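Local coordinates for protein TetR family transcriptional regulator (Streptomyces coelicolor, PDB 7KY1) that probably binds cis-regulatory DNA through a helix-turn-helix motif and acts as a transcription factor of the TetR family, at residues Glu82-Arg87 against Pro121-Gly126. Sequence-based numbering, arbitrary orientation.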
ATOM      1  N   GLU A  82     -14.211  11.814  -1.512  1.00 14.72           N
ATOM      2  CA  GLU A  82     -15.205  11.706  -0.451  1.00 17.15           C
ATOM      3  C   GLU A  82     -16.302  10.716  -0.832  1.00 18.53           C
ATOM      4  O   GLU A  82     -16.768   9.930   0.007  1.00 18.11           O
ATOM      5  CB  GLU A  82     -15.799  13.080  -0.119  1.00 26.64           C
ATOM      6  CG  GLU A  82     -14.898  13.937   0.785  1.00 34.81           C
ATOM      7  CD  GLU A  82     -14.906  13.504   2.261  1.00 54.73           C
ATOM      8  OE1 GLU A  82     -15.280  12.345   2.546  1.00 56.52           O
ATOM      9  OE2 GLU A  82     -14.510  14.327   3.124  1.00 63.67           O
ATOM     10  N   GLU A  83     -16.714  10.719  -2.098  1.00 17.48           N
ATOM     11  CA  GLU A  83     -17.795   9.826  -2.497  1.00 17.20           C
ATOM     12  C   GLU A  83     -17.382   8.354  -2.408  1.00 17.49           C
ATOM     13  O   GLU A  83     -18.231   7.501  -2.098  1.00 16.63           O
ATOM     14  CB  GLU A  83     -18.289  10.202  -3.897  1.00 21.97           C
ATOM     15  CG  GLU A  83     -19.363   9.277  -4.482  1.00 18.68           C
ATOM     16  CD  GLU A  83     -20.728   9.323  -3.779  1.00 21.20           C
ATOM     17  OE1 GLU A  83     -20.967  10.177  -2.896  1.00 21.30           O
ATOM     18  OE2 GLU A  83     -21.578   8.471  -4.136  1.00 23.08           O
ATOM     19  N   HIS A  84     -16.097   8.030  -2.630  1.00 16.99           N
ATOM     20  CA  HIS A  84     -15.737   6.617  -2.613  1.00 16.01           C
ATOM     21  C   HIS A  84     -15.689   6.061  -1.200  1.00 16.27           C
ATOM     22  O   HIS A  84     -15.691   4.839  -1.042  1.00 21.38           O
ATOM     23  CB  HIS A  84     -14.428   6.360  -3.410  1.00 20.35           C
ATOM     24  CG  HIS A  84     -13.157   6.205  -2.611  1.00 17.12           C
ATOM     25  ND1 HIS A  84     -12.575   7.229  -1.892  1.00 15.97           N
ATOM     26  CD2 HIS A  84     -12.284   5.163  -2.549  1.00 19.11           C
ATOM     27  CE1 HIS A  84     -11.429   6.805  -1.375  1.00 18.65           C
ATOM     28  NE2 HIS A  84     -11.227   5.558  -1.766  1.00 20.07           N
ATOM     29  N   TYR A  85     -15.741   6.915  -0.183  1.00 17.17           N
ATOM     30  CA  TYR A  85     -15.914   6.465   1.197  1.00 16.58           C
ATOM     31  C   TYR A  85     -17.367   6.434   1.632  1.00 19.20           C
ATOM     32  O   TYR A  85     -17.680   5.794   2.641  1.00 19.28           O
ATOM     33  CB  TYR A  85     -15.163   7.373   2.184  1.00 17.27           C
ATOM     34  CG  TYR A  85     -13.669   7.393   2.029  1.00 20.38           C
ATOM     35  CD1 TYR A  85     -12.929   6.218   2.116  1.00 19.12           C
ATOM     36  CD2 TYR A  85     -12.993   8.586   1.822  1.00 26.20           C
ATOM     37  CE1 TYR A  85     -11.544   6.227   1.972  1.00 19.40           C
ATOM     38  CE2 TYR A  85     -11.629   8.612   1.688  1.00 20.48           C
ATOM     39  CZ  TYR A  85     -10.904   7.441   1.761  1.00 22.13           C
ATOM     40  OH  TYR A  85      -9.532   7.481   1.625  1.00 22.79           O
ATOM     41  N   ALA A  86     -18.259   7.071   0.877  1.00 19.15           N
ATOM     42  CA  ALA A  86     -19.570   7.433   1.398  1.00 17.59           C
ATOM     43  C   ALA A  86     -20.543   6.264   1.505  1.00 16.07           C
ATOM     44  O   ALA A  86     -21.417   6.302   2.383  1.00 20.69           O
ATOM     45  CB  ALA A  86     -20.177   8.540   0.532  1.00 18.10           C
ATOM     46  N   ARG A  87     -20.456   5.247   0.636  1.00 19.57           N
ATOM     47  CA  ARG A  87     -21.476   4.199   0.658  1.00 18.16           C
ATOM     48  C   ARG A  87     -21.310   3.213   1.813  1.00 18.28           C
ATOM     49  O   ARG A  87     -22.246   2.459   2.105  1.00 18.39           O
ATOM     50  CB  ARG A  87     -21.493   3.423  -0.659  1.00 21.51           C
ATOM     51  CG  ARG A  87     -20.329   2.466  -0.816  1.00 24.70           C
ATOM     52  CD  ARG A  87     -20.443   1.605  -2.075  1.00 32.16           C
ATOM     53  NE  ARG A  87     -21.047   0.309  -1.784  1.00 46.80           N
ATOM     54  CZ  ARG A  87     -20.834  -0.793  -2.497  1.00 53.49           C
ATOM     55  NH1 ARG A  87     -20.025  -0.766  -3.551  1.00 53.83           N
ATOM     56  NH2 ARG A  87     -21.422  -1.929  -2.146  1.00 58.76           N
ATOM     57  N   PRO A 121     -15.669   2.049 -10.848  1.00 22.59           N
ATOM     58  CA  PRO A 121     -14.783   3.203 -11.061  1.00 23.76           C
ATOM     59  C   PRO A 121     -14.752   4.178  -9.898  1.00 19.98           C
ATOM     60  O   PRO A 121     -13.734   4.853  -9.707  1.00 19.94           O
ATOM     61  CB  PRO A 121     -15.349   3.855 -12.333  1.00 28.87           C
ATOM     62  CG  PRO A 121     -16.080   2.765 -13.020  1.00 32.12           C
ATOM     63  CD  PRO A 121     -16.673   1.925 -11.917  1.00 31.37           C
ATOM     64  N   VAL A 122     -15.828   4.281  -9.109  1.00 19.22           N
ATOM     65  CA  VAL A 122     -15.790   5.179  -7.955  1.00 23.00           C
ATOM     66  C   VAL A 122     -14.710   4.742  -6.970  1.00 18.70           C
ATOM     67  O   VAL A 122     -13.926   5.560  -6.470  1.00 19.72           O
ATOM     68  CB  VAL A 122     -17.170   5.241  -7.285  1.00 26.04           C
ATOM     69  CG1 VAL A 122     -17.069   6.019  -5.981  1.00 30.55           C
ATOM     70  CG2 VAL A 122     -18.172   5.888  -8.237  1.00 29.57           C
ATOM     71  N   MET A 123     -14.663   3.446  -6.662  1.00 19.04           N
ATOM     72  CA  MET A 123     -13.624   2.926  -5.784  1.00 16.59           C
ATOM     73  C   MET A 123     -12.247   3.033  -6.422  1.00 18.09           C
ATOM     74  O   MET A 123     -11.287   3.454  -5.769  1.00 18.76           O
ATOM     75  CB  MET A 123     -13.940   1.471  -5.421  1.00 20.19           C
ATOM     76  CG  MET A 123     -13.230   0.939  -4.196  1.00 29.69           C
ATOM     77  SD  MET A 123     -13.856   1.698  -2.672  1.00 33.34           S
ATOM     78  CE  MET A 123     -15.526   2.080  -3.098  1.00 37.28           C
ATOM     79  N   GLN A 124     -12.122   2.658  -7.700  1.00 18.26           N
ATOM     80  CA  GLN A 124     -10.831   2.769  -8.368  1.00 20.00           C
ATOM     81  C   GLN A 124     -10.335   4.217  -8.400  1.00 21.32           C
ATOM     82  O   GLN A 124      -9.149   4.475  -8.156  1.00 20.31           O
ATOM     83  CB  GLN A 124     -10.935   2.186  -9.773  1.00 19.41           C
ATOM     84  CG  GLN A 124     -11.311   0.707  -9.741  1.00 21.63           C
ATOM     85  CD  GLN A 124     -11.765   0.185 -11.083  1.00 25.39           C
ATOM     86  OE1 GLN A 124     -12.011   0.956 -12.018  1.00 28.66           O
ATOM     87  NE2 GLN A 124     -11.884  -1.132 -11.191  1.00 23.23           N
ATOM     88  N   ALA A 125     -11.227   5.176  -8.682  1.00 20.79           N
ATOM     89  CA  ALA A 125     -10.811   6.582  -8.752  1.00 18.65           C
ATOM     90  C   ALA A 125     -10.390   7.124  -7.392  1.00 18.67           C
ATOM     91  O   ALA A 125      -9.375   7.818  -7.275  1.00 18.82           O
ATOM     92  CB  ALA A 125     -11.936   7.425  -9.332  1.00 18.26           C
ATOM     93  N   GLY A 126     -11.171   6.842  -6.347  1.00 15.61           N
ATOM     94  CA  GLY A 126     -10.774   7.283  -5.024  1.00 18.53           C
ATOM     95  C   GLY A 126      -9.392   6.783  -4.643  1.00 20.84           C
ATOM     96  O   GLY A 126      -8.568   7.537  -4.126  1.00 19.98           O
TER
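The imidazole of H84 lies flat on the backbone of G126, with G126 CA 3.5 Å from the ring centroid and only 5° off the ring normal, a CH-pi contact over the face. V122 O and M123 O approach the ring obliquely. Toward its CD2 side the ring also meets the sulfur of M123 at a slant: M123 SD is 3.8 Å from H84 CD2. The ring of Y85, next in sequence, receives H84 CE1 over one face near its rim. G126 has no side chain, and the imidazole lies directly on its CA. A chi1 of 100°, away from the usual staggered values, swings the ring into this place, and ND1 is held there by a hydrogen bond with V81 O of its own helix. At the root of the side chain, H84 CB sits 3.2 Å from V122 O and 3.7 Å from V122 CG1. M123 starts out away from 82-87, but bends at chi2 and chi3 to bring CE within 3.4 Å of H84 O. With an alanine here in place of the imidazole, G126 would probably be left facing a gap and V81 O would lose this hydrogen bond. The axes of the short helical segments 82-86 and 121-126 come within 8.5 Å of each other and cross at -129°, with no hydrogen bond between the segments. This buried junction joins helix 73-86 to helix 121-131 of the TetR C-terminal region; V122, Q124 and A125 also touch helix 28-49, while M123 packs on A116 and F117 of helix 102-119.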